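PDB 6V55: adhesion G-protein coupled receptor G6, which probably acts as a calcium-binding cell-surface adhesion receptor that signals through G proteins in myelination. Local coordinates for residues S347-T352 against L436-V441; D383-Q388 against Q401-L406. All blocks are in the same frame, centred on the assembly; numbering follows the deposited sequence.

Overall arrangement
Both contacts belong to one antiparallel sheet of the SEA domain, with their centres about 10 Å apart. Across the sheet the strands run 380-392, 399-410, 342-353, 436-445 and 431-433, so contact 2 joins an outermost strand to its neighbour and contact 1 pairs the next two. Strands 399-410 and 342-353 are adjacent, and backbone bonds such as Ser347 to Ala405 and Leu349 to Tyr403 tie the two contacts together. Along the chain, the hairpin of contact 2 is nested inside the loop that contact 1 closes. Helix 361-374 packs against side chains from both contacts, so the two share one face of the sheet in this extracellular domain, covered by that helix.

Contact 1: S347-T352 against L436-V441; sequences STLVVT and LTLDSV
Thr352 OG1 donates a hydrogen bond to Asp439 OD2 at 2.6 Å, meeting the carboxylate on its syn lone pair. The threonine hydroxyl is set anti to its own carbonyl carbon (chi1 -70°), which brings OG1 up to the carboxylate. With an alanine here the donor is gone, and the carboxylate would probably be less firmly fixed in rotation, left to rely more on its salt bridge to Arg400. Next to it, Val350 CG1 lies 3.8 Å from Asp439 CB, the two side chains crossing nearly at right angles. On the face carrying Leu349 and Val351, Leu349 CD2 packs on Leu438 CD1 at 3.7 Å and on Val441 CG2 at 3.8 Å; these branched apolar residues suit a face on which Leu349 and Val351 also meet Leu369 and Ile365 of helix 361-374. The backbone sets these positions: Val350 O accepts from Asp439 N at 2.8 Å and only weakly from Ser440 N, while Val350 N reaches Ser440 O at 3.0 Å. Farther along, Thr352 N bonds to Thr437 O at 2.9 Å. With Asp439 and Ser440 both opposite Val350, the register slips by one residue: a classic beta bulge between antiparallel strands of the SEA-domain sheet.

Contact 2: D383-Q388 against Q401-L406; sequences DGISLQ and QIYLAL. Unlike the reference sequence in segment 401-406: Ile402 (reference Thr).
Strands 384-388 and 401-406 run antiparallel, their axes 149° apart, and nearly straight bonds join Leu406 N to Gly384 O at 2.8 Å, Leu404 N to Ser386 O at 3.0 Å and Gln388 N to Ile402 O at 2.6 Å. Leu387 and Tyr403 form a non-hydrogen-bonded pair, and Leu387 CD1 sits over one face of the phenol in a CH-pi contact, 4.1 Å from the ring centroid and displaced toward its rim. The leucine places CG anti to the backbone N (chi1 171°), carrying Leu387 CD1 over the ring and to 3.7 Å from Gln401 CB. A tyrosine suits this spot because its flat ring packs while its hydroxyl stays bonded, Tyr403 OH donating to Gln401 OE1 at 2.7 Å. The two strands form a beta hairpin at one side of the SEA-domain sheet, and helix 361-374 lies against Ile385 and Tyr403. Ile385 CG1 approaches Tyr403 CD1 obliquely, and Ile385 CD1 rests 4.0 Å from Ala405 CB, the small methyl matching the long isoleucine. Beside Leu404, the extended Gln388 chain crosses obliquely, its CG and amide carbon CD against Leu404 CB. At the corner of the chain, Asp383 N bonds to Leu406 O, while the Asp383 carboxylate forms a salt bridge with Arg489.

Contact 1: S347-T352 against L436-V441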
loop_
_atom_site.group_PDB
_atom_site.type_symbol
_atom_site.label_atom_id
_atom_site.label_comp_id
_atom_site.label_asym_id
_atom_site.label_seq_id
_atom_site.Cartn_x
_atom_site.Cartn_y
_atom_site.Cartn_z
ATOM N N SER A 347 8.091 -31.808 3.539
ATOM C CA SER A 347 7.117 -32.892 3.643
ATOM C C SER A 347 7.437 -33.841 4.788
ATOM O O SER A 347 8.596 -34.005 5.190
ATOM C CB SER A 347 6.998 -33.739 2.361
ATOM O OG SER A 347 8.270 -34.118 1.878
ATOM N N THR A 348 6.384 -34.474 5.308
ATOM C CA THR A 348 6.493 -35.486 6.354
ATOM C C THR A 348 5.936 -36.786 5.797
ATOM O O THR A 348 4.738 -36.879 5.499
ATOM C CB THR A 348 5.754 -35.069 7.621
ATOM O OG1 THR A 348 6.455 -33.969 8.211
ATOM C CG2 THR A 348 5.694 -36.220 8.634
ATOM N N LEU A 349 6.810 -37.777 5.656
ATOM C CA LEU A 349 6.475 -39.061 5.074
ATOM C C LEU A 349 6.422 -40.101 6.178
ATOM O O LEU A 349 7.350 -40.196 6.979
ATOM C CB LEU A 349 7.508 -39.460 4.022
ATOM C CG LEU A 349 7.644 -38.509 2.837
ATOM C CD1 LEU A 349 9.072 -38.487 2.308
ATOM C CD2 LEU A 349 6.697 -38.927 1.767
ATOM N N VAL A 350 5.335 -40.870 6.215
ATOM C CA VAL A 350 5.183 -42.009 7.116
ATOM C C VAL A 350 5.187 -43.261 6.247
ATOM O O VAL A 350 4.284 -43.459 5.429
ATOM C CB VAL A 350 3.898 -41.909 7.942
ATOM C CG1 VAL A 350 3.690 -43.184 8.716
ATOM C CG2 VAL A 350 3.976 -40.710 8.864
ATOM N N VAL A 351 6.222 -44.086 6.381
ATOM C CA VAL A 351 6.389 -45.257 5.531
ATOM C C VAL A 351 6.416 -46.510 6.407
ATOM O O VAL A 351 6.694 -46.445 7.607
ATOM C CB VAL A 351 7.660 -45.160 4.647
ATOM C CG1 VAL A 351 7.669 -43.872 3.831
ATOM C CG2 VAL A 351 8.914 -45.247 5.471
ATOM N N THR A 352 6.089 -47.661 5.808
ATOM C CA THR A 352 6.210 -48.954 6.491
ATOM C C THR A 352 7.201 -49.841 5.744
ATOM O O THR A 352 6.974 -50.193 4.587
ATOM C CB THR A 352 4.863 -49.672 6.631
ATOM O OG1 THR A 352 4.060 -48.969 7.571
ATOM C CG2 THR A 352 5.050 -51.055 7.165
ATOM N N LEU A 436 7.894 -51.681 1.051
ATOM C CA LEU A 436 7.974 -50.281 1.436
ATOM C C LEU A 436 6.696 -49.612 0.954
ATOM O O LEU A 436 6.330 -49.742 -0.212
ATOM C CB LEU A 436 9.208 -49.624 0.813
ATOM C CG LEU A 436 9.956 -48.508 1.535
ATOM C CD1 LEU A 436 9.868 -48.626 3.059
ATOM C CD2 LEU A 436 11.415 -48.522 1.075
ATOM N N THR A 437 6.003 -48.917 1.845
ATOM C CA THR A 437 4.632 -48.503 1.580
ATOM C C THR A 437 4.376 -47.163 2.234
ATOM O O THR A 437 4.604 -47.027 3.436
ATOM C CB THR A 437 3.647 -49.518 2.151
ATOM O OG1 THR A 437 3.912 -50.790 1.583
ATOM C CG2 THR A 437 2.219 -49.129 1.861
ATOM N N LEU A 438 3.874 -46.195 1.471
ATOM C CA LEU A 438 3.503 -44.906 2.046
ATOM C C LEU A 438 2.186 -45.036 2.819
ATOM O O LEU A 438 1.169 -45.455 2.253
ATOM C CB LEU A 438 3.388 -43.865 0.932
ATOM C CG LEU A 438 2.975 -42.436 1.264
ATOM C CD1 LEU A 438 4.168 -41.682 1.763
ATOM C CD2 LEU A 438 2.431 -41.779 0.031
ATOM N N ASP A 439 2.205 -44.688 4.110
ATOM C CA ASP A 439 1.017 -44.712 4.967
ATOM C C ASP A 439 0.307 -43.374 5.013
ATOM O O ASP A 439 -0.919 -43.317 5.198
ATOM C CB ASP A 439 1.387 -45.086 6.404
ATOM C CG ASP A 439 1.933 -46.477 6.513
ATOM O OD1 ASP A 439 1.455 -47.356 5.755
ATOM O OD2 ASP A 439 2.841 -46.685 7.350
ATOM N N SER A 440 1.076 -42.302 4.871
ATOM C CA SER A 440 0.636 -40.944 5.120
ATOM C C SER A 440 1.676 -40.026 4.514
ATOM O O SER A 440 2.874 -40.333 4.546
ATOM C CB SER A 440 0.492 -40.687 6.623
ATOM O OG SER A 440 0.805 -39.345 6.945
ATOM N N VAL A 441 1.218 -38.911 3.948
ATOM C CA VAL A 441 2.119 -37.825 3.573
ATOM C C VAL A 441 1.372 -36.517 3.775
ATOM O O VAL A 441 0.178 -36.424 3.479
ATOM C CB VAL A 441 2.659 -37.992 2.131
ATOM C CG1 VAL A 441 1.536 -38.203 1.114
ATOM C CG2 VAL A 441 3.569 -36.841 1.716
HETATM O O HOH W 1 4.432 -52.203 4.072
#

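Contact 2: D383-Q388 against Q401-L406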
loop_
_atom_site.group_PDB
_atom_site.type_symbol
_atom_site.label_atom_id
_atom_site.label_comp_id
_atom_site.label_asym_id
_atom_site.label_seq_id
_atom_site.Cartn_x
_atom_site.Cartn_y
_atom_site.Cartn_z
ATOM N N ASP A 383 16.014 -32.355 -2.114
ATOM C CA ASP A 383 17.247 -31.664 -1.773
ATOM C C ASP A 383 17.743 -32.049 -0.388
ATOM O O ASP A 383 18.761 -31.510 0.070
ATOM C CB ASP A 383 17.040 -30.137 -1.855
ATOM C CG ASP A 383 18.312 -29.372 -2.259
ATOM O OD1 ASP A 383 19.355 -30.021 -2.500
ATOM O OD2 ASP A 383 18.267 -28.114 -2.326
ATOM N N GLY A 384 17.038 -32.943 0.302
ATOM C CA GLY A 384 17.434 -33.374 1.629
ATOM C C GLY A 384 16.363 -34.218 2.294
ATOM O O GLY A 384 15.170 -33.904 2.162
ATOM N N ILE A 385 16.766 -35.280 3.002
ATOM C CA ILE A 385 15.826 -36.203 3.644
ATOM C C ILE A 385 16.550 -36.879 4.800
ATOM O O ILE A 385 17.743 -37.178 4.699
ATOM C CB ILE A 385 15.237 -37.204 2.614
ATOM C CG1 ILE A 385 14.249 -38.188 3.232
ATOM C CG2 ILE A 385 16.316 -37.924 1.835
ATOM C CD1 ILE A 385 13.364 -38.796 2.211
ATOM N N SER A 386 15.853 -37.035 5.936
ATOM C CA SER A 386 16.433 -37.699 7.097
ATOM C C SER A 386 15.347 -38.401 7.912
ATOM O O SER A 386 14.183 -37.987 7.909
ATOM C CB SER A 386 17.184 -36.710 7.974
ATOM O OG SER A 386 16.299 -35.904 8.742
ATOM N N LEU A 387 15.741 -39.462 8.625
ATOM C CA LEU A 387 14.806 -40.278 9.391
ATOM C C LEU A 387 14.575 -39.660 10.758
ATOM O O LEU A 387 15.533 -39.345 11.469
ATOM C CB LEU A 387 15.340 -41.701 9.553
ATOM C CG LEU A 387 14.622 -42.671 10.500
ATOM C CD1 LEU A 387 13.245 -42.987 10.024
ATOM C CD2 LEU A 387 15.400 -43.933 10.603
ATOM N N GLN A 388 13.313 -39.516 11.146
ATOM C CA GLN A 388 12.998 -38.880 12.423
ATOM C C GLN A 388 12.597 -39.839 13.520
ATOM O O GLN A 388 12.958 -39.622 14.672
ATOM C CB GLN A 388 11.866 -37.883 12.244
ATOM C CG GLN A 388 12.275 -36.650 11.561
ATOM C CD GLN A 388 11.281 -35.565 11.817
ATOM O OE1 GLN A 388 11.647 -34.471 12.240
ATOM N NE2 GLN A 388 9.998 -35.864 11.589
ATOM N N GLN A 401 8.458 -45.907 9.816
ATOM C CA GLN A 401 9.548 -44.940 9.798
ATOM C C GLN A 401 8.978 -43.591 9.388
ATOM O O GLN A 401 8.150 -43.527 8.478
ATOM C CB GLN A 401 10.655 -45.389 8.832
ATOM C CG GLN A 401 11.281 -46.753 9.165
ATOM C CD GLN A 401 12.376 -47.153 8.188
ATOM O OE1 GLN A 401 12.880 -46.318 7.439
ATOM N NE2 GLN A 401 12.748 -48.430 8.189
ATOM N N ILE A 402 9.387 -42.519 10.069
ATOM C CA ILE A 402 8.911 -41.178 9.765
ATOM C C ILE A 402 10.100 -40.369 9.273
ATOM O O ILE A 402 11.117 -40.261 9.971
ATOM C CB ILE A 402 8.227 -40.508 10.967
ATOM C CG1 ILE A 402 7.061 -41.370 11.439
ATOM C CG2 ILE A 402 7.700 -39.152 10.569
ATOM C CD1 ILE A 402 6.186 -40.759 12.510
ATOM N N TYR A 403 9.960 -39.802 8.069
ATOM C CA TYR A 403 10.999 -39.064 7.367
ATOM C C TYR A 403 10.583 -37.613 7.195
ATOM O O TYR A 403 9.400 -37.309 7.013
ATOM C CB TYR A 403 11.270 -39.669 5.982
ATOM C CG TYR A 403 12.067 -40.945 6.025
ATOM C CD1 TYR A 403 13.447 -40.926 5.847
ATOM C CD2 TYR A 403 11.448 -42.162 6.265
ATOM C CE1 TYR A 403 14.194 -42.087 5.897
ATOM C CE2 TYR A 403 12.178 -43.332 6.309
ATOM C CZ TYR A 403 13.552 -43.287 6.127
ATOM O OH TYR A 403 14.290 -44.448 6.187
ATOM N N LEU A 404 11.569 -36.724 7.229
ATOM C CA LEU A 404 11.376 -35.312 6.933
ATOM C C LEU A 404 12.139 -34.977 5.657
ATOM O O LEU A 404 13.349 -35.214 5.594
ATOM C CB LEU A 404 11.872 -34.462 8.094
ATOM C CG LEU A 404 11.684 -32.961 7.993
ATOM C CD1 LEU A 404 10.212 -32.609 7.983
ATOM C CD2 LEU A 404 12.382 -32.341 9.186
ATOM N N ALA A 405 11.451 -34.407 4.654
ATOM C CA ALA A 405 12.038 -34.239 3.330
ATOM C C ALA A 405 11.803 -32.844 2.777
ATOM O O ALA A 405 10.716 -32.272 2.925
ATOM C CB ALA A 405 11.476 -35.250 2.336
ATOM N N LEU A 406 12.830 -32.323 2.082
ATOM C CA LEU A 406 12.787 -31.042 1.378
ATOM C C LEU A 406 12.630 -31.296 -0.112
ATOM O O LEU A 406 13.555 -31.798 -0.757
ATOM C CB LEU A 406 14.060 -30.237 1.637
ATOM C CG LEU A 406 14.137 -28.817 1.056
ATOM C CD1 LEU A 406 13.156 -27.930 1.768
ATOM C CD2 LEU A 406 15.533 -28.263 1.181
#